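Local coordinates for protein amidohydrolase (Chromobacterium violaceum, PDB 2YB1) that uses bound manganese ions to remove the 3'-phosphate from nucleoside 3',5'-bisphosphates, yielding a nucleoside 5'-phosphate and orthophosphate, at residues G43-A48 and I81-P86; Y195-G198 and R204-L207; D227-F232 and H261-P266. All blocks are in the same frame, centred on the assembly; numbering follows the deposited sequence.

Contact 1 (G43-A48 and I81-P86)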
loop_
_atom_site.group_PDB
_atom_site.type_symbol
_atom_site.label_atom_id
_atom_site.label_comp_id
_atom_site.label_asym_id
_atom_site.label_seq_id
_atom_site.Cartn_x
_atom_site.Cartn_y
_atom_site.Cartn_z
ATOM N N GLY A 43 -2.041 8.880 -8.912
ATOM C CA GLY A 43 -2.587 9.028 -10.256
ATOM C C GLY A 43 -3.920 8.360 -10.521
ATOM O O GLY A 43 -4.593 8.664 -11.516
ATOM N N GLY A 44 -4.314 7.441 -9.647
ATOM C CA GLY A 44 -5.575 6.748 -9.837
ATOM C C GLY A 44 -6.747 7.281 -9.030
ATOM O O GLY A 44 -7.882 6.805 -9.193
ATOM N N LEU A 45 -6.488 8.268 -8.172
ATOM C CA LEU A 45 -7.500 8.737 -7.220
ATOM C C LEU A 45 -8.728 9.423 -7.844
ATOM O O LEU A 45 -9.854 9.155 -7.422
ATOM C CB LEU A 45 -6.873 9.633 -6.129
ATOM C CG LEU A 45 -5.835 8.948 -5.240
ATOM C CD1 LEU A 45 -5.342 9.904 -4.147
ATOM C CD2 LEU A 45 -6.411 7.647 -4.630
ATOM N N ALA A 46 -8.524 10.310 -8.820
ATOM C CA ALA A 46 -9.656 11.012 -9.445
ATOM C C ALA A 46 -10.613 10.023 -10.102
ATOM O O ALA A 46 -11.838 10.136 -9.968
ATOM C CB ALA A 46 -9.171 12.022 -10.475
ATOM N N GLU A 47 -10.053 9.058 -10.819
ATOM C CA GLU A 47 -10.866 8.025 -11.459
ATOM C C GLU A 47 -11.580 7.148 -10.419
ATOM O O GLU A 47 -12.783 6.864 -10.541
ATOM C CB GLU A 47 -10.007 7.153 -12.375
ATOM C CG GLU A 47 -10.784 6.032 -13.052
ATOM C CD GLU A 47 -9.908 5.148 -13.923
ATOM O OE1 GLU A 47 -8.814 5.591 -14.336
ATOM O OE2 GLU A 47 -10.324 4.004 -14.195
ATOM N N ALA A 48 -10.838 6.698 -9.412
ATOM C CA ALA A 48 -11.429 5.880 -8.355
ATOM C C ALA A 48 -12.566 6.627 -7.660
ATOM O O ALA A 48 -13.618 6.049 -7.393
ATOM C CB ALA A 48 -10.363 5.444 -7.328
ATOM N N ILE A 81 -5.870 12.316 2.306
ATOM C CA ILE A 81 -4.903 13.279 1.769
ATOM C C ILE A 81 -5.510 14.092 0.631
ATOM O O ILE A 81 -6.397 13.613 -0.074
ATOM C CB ILE A 81 -3.644 12.566 1.204
ATOM C CG1 ILE A 81 -4.069 11.454 0.231
ATOM C CG2 ILE A 81 -2.769 12.011 2.341
ATOM C CD1 ILE A 81 -2.998 11.000 -0.733
ATOM N N ASP A 82 -5.029 15.322 0.467
ATOM C CA ASP A 82 -5.312 16.134 -0.711
ATOM C C ASP A 82 -4.161 15.883 -1.676
ATOM O O ASP A 82 -3.040 16.337 -1.447
ATOM C CB ASP A 82 -5.384 17.619 -0.323
ATOM C CG ASP A 82 -5.507 18.555 -1.530
ATOM O OD1 ASP A 82 -5.632 18.088 -2.685
ATOM O OD2 ASP A 82 -5.485 19.781 -1.304
ATOM N N PRO A 83 -4.424 15.142 -2.757
ATOM C CA PRO A 83 -3.305 14.749 -3.622
ATOM C C PRO A 83 -2.698 15.939 -4.374
ATOM O O PRO A 83 -1.588 15.830 -4.892
ATOM C CB PRO A 83 -3.951 13.754 -4.596
ATOM C CG PRO A 83 -5.376 14.146 -4.644
ATOM C CD PRO A 83 -5.713 14.618 -3.247
ATOM N N ALA A 84 -3.415 17.055 -4.430
ATOM C CA ALA A 84 -2.903 18.249 -5.100
ATOM C C ALA A 84 -1.932 19.056 -4.228
ATOM O O ALA A 84 -1.328 20.016 -4.699
ATOM C CB ALA A 84 -4.045 19.129 -5.570
ATOM N N GLU A 85 -1.780 18.685 -2.960
ATOM C CA GLU A 85 -0.839 19.407 -2.100
ATOM C C GLU A 85 0.600 19.267 -2.638
ATOM O O GLU A 85 1.071 18.160 -2.883
ATOM C CB GLU A 85 -0.955 18.920 -0.651
ATOM C CG GLU A 85 -0.369 19.881 0.366
ATOM C CD GLU A 85 1.143 19.837 0.382
ATOM O OE1 GLU A 85 1.705 18.723 0.368
ATOM O OE2 GLU A 85 1.780 20.910 0.404
ATOM N N PRO A 86 1.301 20.400 -2.835
ATOM C CA PRO A 86 2.592 20.415 -3.547
ATOM C C PRO A 86 3.726 19.619 -2.886
ATOM O O PRO A 86 4.466 18.949 -3.587
ATOM C CB PRO A 86 2.974 21.913 -3.594
ATOM C CG PRO A 86 1.766 22.671 -3.122
ATOM C CD PRO A 86 0.917 21.730 -2.322
#
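Leu45 meets Pro83 and Ile81 through a single methyl branch, CD1. This methyl lies against the CB-CG side of the Pro83 ring, and the nearest approach is Leu45 CD1 to Pro83 CB, at 4.1 Å. The same methyl lies 4.3 Å from the end of Ile81, measured between Leu45 CD1 and Ile81 CD1. The leucine and proline side chains meet at a slant. Leu45 is extended past CG, with CD1 anti to CA (chi2 -177°), and this carries the methyl the full length of the side chain toward the loop. The CB of Ile81 does not point straight at the helix, but its CG1 arm swings CD1 nearer.

Further out, Leu45 also packs on Leu36 and Asn61, which belong to strands 33-36 and 59-69. Ile81 and Pro83 both touch Thr42, just ahead of the helix, and Ile81 also rests on Val63. The loop that presents these two residues is tied internally. Residues 82 to 85 form a type I beta turn, closed by Glu85 N to Asp82 O at 3.1 Å. An Asx turn is laid over it: Ala84 N donates to Asp82 OD1 over 3.0 Å, reaching it from above the carboxylate plane. Glu85 then caps helix 86-96, with OE2 on Ala87 N and OE1 on Leu88 N. In the partner segment, Ala48 N bonds Gly44 O, the residue just ahead of helix 45-54.

This helix connects the parallel neighbours 33-36 and 59-69, a beta-alpha-beta crossover of the PHP domain. With Leu45 about 12 Å from a manganese ion, this is packing away from the site. No hydrogen bond joins the two segments. They meet by apolar side chains, while those of Asp82 and Glu85 shape the turn and cap the next helix.

Contact 2 (Y195-G198 and R204-L207); sequences YDMG and RLIL
Tyr195, whose ring touches Leu205, is anchored at its far end by a hydrogen bond between Tyr195 OH and the backbone N of His75. That bond pins the ring to strand 72-79. The ring also meets the imidazole of His191, with the two planes at about 65°. His75 and His191 both bind manganese, together with Glu64, and the Tyr195 side chain lies about 6 Å from a bound ion. The tyrosine is therefore a second-shell residue. It holds the backbone of one ligand and packs against the ring of another.

The contact itself is apolar and centres on one methyl. Leu205 CD2 sits 4.1 Å from Met197 SD. It approaches the CD2-CE2 side of the tyrosine ring obliquely, with Leu205 CD2 at 4.3 Å from both Tyr195 CD2 and Tyr195 CE2. The Met197 and Leu205 side chains run roughly perpendicular. In Leu205 CG is anti to the backbone N (chi1 174°), which sends the branch off the helix toward the loop. Met197 is extended (chi2 -179°), which brings SD, and CE just beyond it, to the same methyl.

Trp69 of strand 59-69 touches both Met197 and Leu205, and Val74 touches both Met197 and Tyr195. Gly198 is the N-cap residue of helix 199-211. Leu205, in that helix, points toward the loop that leads into it.

Strand 186-189, this loop and helix 199-211 lead on to the parallel strand 216-221. The layout is that of a beta-alpha-beta crossover in a TIM-barrel-like PHP fold, where a loop leaving a strand supplies the metal ligand His191.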
loop_
_atom_site.group_PDB
_atom_site.type_symbol
_atom_site.label_atom_id
_atom_site.label_comp_id
_atom_site.label_asym_id
_atom_site.label_seq_id
_atom_site.Cartn_x
_atom_site.Cartn_y
_atom_site.Cartn_z
ATOM N N TYR A 195 6.638 -7.204 8.776
ATOM C CA TYR A 195 7.993 -6.704 8.993
ATOM C C TYR A 195 8.803 -7.689 9.843
ATOM O O TYR A 195 8.241 -8.363 10.718
ATOM C CB TYR A 195 7.947 -5.325 9.659
ATOM C CG TYR A 195 7.138 -4.290 8.896
ATOM C CD1 TYR A 195 7.173 -4.235 7.510
ATOM C CD2 TYR A 195 6.336 -3.370 9.568
ATOM C CE1 TYR A 195 6.432 -3.299 6.812
ATOM C CE2 TYR A 195 5.592 -2.420 8.875
ATOM C CZ TYR A 195 5.649 -2.389 7.494
ATOM O OH TYR A 195 4.910 -1.461 6.785
ATOM N N ASP A 196 10.116 -7.764 9.631
ATOM C CA ASP A 196 10.863 -8.710 10.443
ATOM C C ASP A 196 11.334 -7.925 11.663
ATOM O O ASP A 196 12.459 -7.410 11.716
ATOM C CB ASP A 196 12.055 -9.228 9.627
ATOM C CG ASP A 196 12.987 -10.154 10.427
ATOM O OD1 ASP A 196 12.510 -10.940 11.280
ATOM O OD2 ASP A 196 14.213 -10.097 10.172
ATOM N N MET A 197 10.488 -7.965 12.694
ATOM C CA MET A 197 10.657 -7.149 13.888
ATOM C C MET A 197 9.964 -7.850 15.045
ATOM O O MET A 197 8.842 -8.337 14.889
ATOM C CB MET A 197 10.001 -5.775 13.682
ATOM C CG MET A 197 10.609 -4.917 12.561
ATOM S SD MET A 197 9.762 -3.325 12.435
ATOM C CE MET A 197 10.571 -2.604 11.005
ATOM N N GLY A 198 10.591 -7.836 16.214
ATOM C CA GLY A 198 9.981 -8.373 17.416
ATOM C C GLY A 198 9.252 -7.237 18.102
ATOM O O GLY A 198 9.152 -6.137 17.540
ATOM N N ARG A 204 9.683 0.543 18.818
ATOM C CA ARG A 204 10.601 1.588 18.367
ATOM C C ARG A 204 10.064 2.272 17.104
ATOM O O ARG A 204 10.079 3.505 16.988
ATOM C CB ARG A 204 11.980 0.975 18.080
ATOM C CG ARG A 204 13.074 1.987 17.810
ATOM C CD ARG A 204 13.279 2.861 19.034
ATOM N NE ARG A 204 13.599 4.242 18.683
ATOM C CZ ARG A 204 13.181 5.308 19.365
ATOM N NH1 ARG A 204 12.417 5.163 20.445
ATOM N NH2 ARG A 204 13.533 6.523 18.962
ATOM N N LEU A 205 9.596 1.462 16.155
ATOM C CA LEU A 205 8.998 1.987 14.930
ATOM C C LEU A 205 7.789 2.876 15.235
ATOM O O LEU A 205 7.672 3.977 14.691
ATOM C CB LEU A 205 8.592 0.845 13.990
ATOM C CG LEU A 205 7.820 1.262 12.734
ATOM C CD1 LEU A 205 8.631 2.263 11.869
ATOM C CD2 LEU A 205 7.413 0.033 11.913
ATOM N N ILE A 206 6.893 2.392 16.098
ATOM C CA ILE A 206 5.726 3.171 16.528
ATOM C C ILE A 206 6.105 4.510 17.179
ATOM O O ILE A 206 5.547 5.556 16.833
ATOM C CB ILE A 206 4.812 2.368 17.481
ATOM C CG1 ILE A 206 4.126 1.217 16.714
ATOM C CG2 ILE A 206 3.783 3.290 18.145
ATOM C CD1 ILE A 206 3.315 0.297 17.592
ATOM N N LEU A 207 7.047 4.479 18.119
ATOM C CA LEU A 207 7.505 5.707 18.770
ATOM C C LEU A 207 8.074 6.718 17.766
ATOM O O LEU A 207 7.737 7.900 17.815
ATOM C CB LEU A 207 8.537 5.389 19.854
ATOM C CG LEU A 207 7.949 4.615 21.036
ATOM C CD1 LEU A 207 8.980 4.433 22.141
ATOM C CD2 LEU A 207 6.702 5.340 21.569
#

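Contact 3 (D227-F232 and H261-P266)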
loop_
_atom_site.group_PDB
_atom_site.type_symbol
_atom_site.label_atom_id
_atom_site.label_comp_id
_atom_site.label_asym_id
_atom_site.label_seq_id
_atom_site.Cartn_x
_atom_site.Cartn_y
_atom_site.Cartn_z
ATOM N N ASP A 227 -3.884 -13.923 14.902
ATOM C CA ASP A 227 -2.911 -13.598 15.952
ATOM C C ASP A 227 -2.284 -12.232 15.709
ATOM O O ASP A 227 -2.058 -11.479 16.657
ATOM C CB ASP A 227 -1.808 -14.655 16.076
ATOM C CG ASP A 227 -2.292 -15.932 16.744
ATOM O OD1 ASP A 227 -3.372 -15.903 17.375
ATOM O OD2 ASP A 227 -1.589 -16.963 16.641
ATOM N N ASP A 228 -1.991 -11.924 14.443
ATOM C CA ASP A 228 -1.466 -10.600 14.091
ATOM C C ASP A 228 -2.456 -9.519 14.496
ATOM O O ASP A 228 -2.072 -8.505 15.071
ATOM C CB ASP A 228 -1.180 -10.470 12.587
ATOM C CG ASP A 228 0.044 -11.270 12.129
ATOM O OD1 ASP A 228 1.000 -11.445 12.911
ATOM O OD2 ASP A 228 0.045 -11.726 10.967
ATOM N N MET A 229 -3.738 -9.719 14.175
ATOM C CA MET A 229 -4.751 -8.721 14.502
ATOM C C MET A 229 -4.777 -8.470 15.993
ATOM O O MET A 229 -4.831 -7.326 16.436
ATOM C CB MET A 229 -6.144 -9.166 14.064
ATOM C CG MET A 229 -6.291 -9.425 12.579
ATOM S SD MET A 229 -8.039 -9.612 12.173
ATOM C CE MET A 229 -8.692 -8.137 12.930
ATOM N N HIS A 230 -4.768 -9.550 16.770
ATOM C CA HIS A 230 -4.768 -9.435 18.225
ATOM C C HIS A 230 -3.547 -8.652 18.723
ATOM O O HIS A 230 -3.664 -7.733 19.531
ATOM C CB HIS A 230 -4.805 -10.837 18.850
ATOM C CG HIS A 230 -4.665 -10.846 20.341
ATOM N ND1 HIS A 230 -5.739 -10.693 21.192
ATOM C CD2 HIS A 230 -3.578 -11.000 21.134
ATOM C CE1 HIS A 230 -5.320 -10.751 22.443
ATOM N NE2 HIS A 230 -4.013 -10.939 22.436
ATOM N N LYS A 231 -2.373 -9.030 18.235
ATOM C CA LYS A 231 -1.119 -8.436 18.679
ATOM C C LYS A 231 -1.024 -6.951 18.320
ATOM O O LYS A 231 -0.663 -6.123 19.146
ATOM C CB LYS A 231 0.052 -9.212 18.077
ATOM C CG LYS A 231 1.398 -8.731 18.521
ATOM C CD LYS A 231 2.479 -9.684 18.046
ATOM C CE LYS A 231 2.562 -9.734 16.540
ATOM N NZ LYS A 231 3.654 -10.665 16.126
ATOM N N PHE A 232 -1.377 -6.604 17.091
ATOM C CA PHE A 232 -1.297 -5.197 16.690
ATOM C C PHE A 232 -2.423 -4.311 17.258
ATOM O O PHE A 232 -2.216 -3.109 17.488
ATOM C CB PHE A 232 -1.070 -5.079 15.175
ATOM C CG PHE A 232 0.241 -5.660 14.757
ATOM C CD1 PHE A 232 1.422 -5.003 15.068
ATOM C CD2 PHE A 232 0.310 -6.902 14.143
ATOM C CE1 PHE A 232 2.649 -5.554 14.735
ATOM C CE2 PHE A 232 1.530 -7.456 13.797
ATOM C CZ PHE A 232 2.703 -6.785 14.098
ATOM N N HIS A 261 -13.968 -5.746 1.467
ATOM C CA HIS A 261 -14.318 -6.393 2.729
ATOM C C HIS A 261 -13.062 -6.589 3.576
ATOM O O HIS A 261 -11.982 -6.839 3.047
ATOM C CB HIS A 261 -14.979 -7.747 2.457
ATOM C CG HIS A 261 -15.376 -8.486 3.695
ATOM N ND1 HIS A 261 -14.631 -9.524 4.217
ATOM C CD2 HIS A 261 -16.441 -8.338 4.520
ATOM C CE1 HIS A 261 -15.219 -9.982 5.310
ATOM N NE2 HIS A 261 -16.321 -9.282 5.513
ATOM N N THR A 262 -13.205 -6.464 4.891
ATOM C CA THR A 262 -12.116 -6.762 5.812
ATOM C C THR A 262 -12.693 -7.451 7.047
ATOM O O THR A 262 -13.906 -7.413 7.286
ATOM C CB THR A 262 -11.365 -5.491 6.253
ATOM O OG1 THR A 262 -12.308 -4.543 6.753
ATOM C CG2 THR A 262 -10.584 -4.882 5.089
ATOM N N GLU A 263 -11.820 -8.098 7.811
ATOM C CA GLU A 263 -12.195 -8.697 9.088
ATOM C C GLU A 263 -12.605 -7.610 10.076
ATOM O O GLU A 263 -11.965 -6.566 10.144
ATOM C CB GLU A 263 -10.997 -9.451 9.676
ATOM C CG GLU A 263 -10.572 -10.671 8.873
ATOM C CD GLU A 263 -11.703 -11.676 8.743
ATOM O OE1 GLU A 263 -12.353 -11.968 9.771
ATOM O OE2 GLU A 263 -11.957 -12.152 7.615
ATOM N N ASP A 264 -13.660 -7.871 10.848
ATOM C CA ASP A 264 -14.097 -6.970 11.908
ATOM C C ASP A 264 -12.939 -6.667 12.865
ATOM O O ASP A 264 -12.262 -7.580 13.334
ATOM C CB ASP A 264 -15.231 -7.604 12.726
ATOM C CG ASP A 264 -16.527 -7.727 11.956
ATOM O OD1 ASP A 264 -16.687 -7.075 10.900
ATOM O OD2 ASP A 264 -17.405 -8.476 12.431
ATOM N N LEU A 265 -12.731 -5.389 13.164
ATOM C CA LEU A 265 -11.727 -4.988 14.149
ATOM C C LEU A 265 -12.068 -5.527 15.541
ATOM O O LEU A 265 -13.233 -5.588 15.917
ATOM C CB LEU A 265 -11.612 -3.463 14.223
ATOM C CG LEU A 265 -10.980 -2.715 13.050
ATOM C CD1 LEU A 265 -11.101 -1.216 13.291
ATOM C CD2 LEU A 265 -9.523 -3.126 12.848
ATOM N N PRO A 266 -11.043 -5.932 16.302
ATOM C CA PRO A 266 -11.254 -6.295 17.709
ATOM C C PRO A 266 -11.954 -5.155 18.445
ATOM O O PRO A 266 -11.754 -3.993 18.090
ATOM C CB PRO A 266 -9.822 -6.470 18.239
ATOM C CG PRO A 266 -9.017 -6.847 17.028
ATOM C CD PRO A 266 -9.633 -6.072 15.893
#
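Met229 reaches from its helix to three residues of the 261-266 loop, and it gives up more surface here than any other residue. SD and CE do the touching. Met229 SD lies against Glu263 CB at 3.9 Å. Met229 CE touches Pro266 CD at 3.7 Å. Met229 CE also comes within 3.6 Å of Asp264 O, a van der Waals contact of a methyl with a carbonyl oxygen. The bend at the end of the methionine (chi3 51°) turns CE off the line of the chain, toward the proline.

Pro266 offers the CD corner of its ring and crosses Met229 at a slant. Glu263 joins in mainly with CB, with CG a little farther off. Its chain folds at chi2 and takes the carboxylate away from the helix, so the charge stays clear of the sulfur. No hydrogen bond crosses the contact.

The loop is also tied to the start of the chain. Asp264 OD1 bonds Ala2 N, and Thr262 OG1 bonds Ile4 O. Helix 226-239 links the parallel strands 216-221 and 242-246. Met229 also packs on Ala220, and Pro266 on Val219, both of strand 216-221. Leu265 touches that strand and 242-246 as well. The loop thus lies beside the helix, packs on both strands, and reaches across to the chain start at strand 4-5.

All three contacts are mainly apolar, and none has a hydrogen bond between its segments. Each sets a helix that connects parallel strands against a loop. Contact 1 is buried, and lies on the opposite side of the chain's centre from contact 2. Contacts 2 and 3 are partly buried and closer together, their nearest atoms about 6 Å apart; their helices flank strand 216-221 in sequence. Contacts 1 and 2 each turn on one leucine methyl, whereas contact 3 turns on a methionine tip. Of the three, contact 2 comes nearest the manganese, with Tyr195 in the second shell. Polar groups act within the loop in contact 1, on a metal ligand's backbone in contact 2 and on the chain start in contact 3.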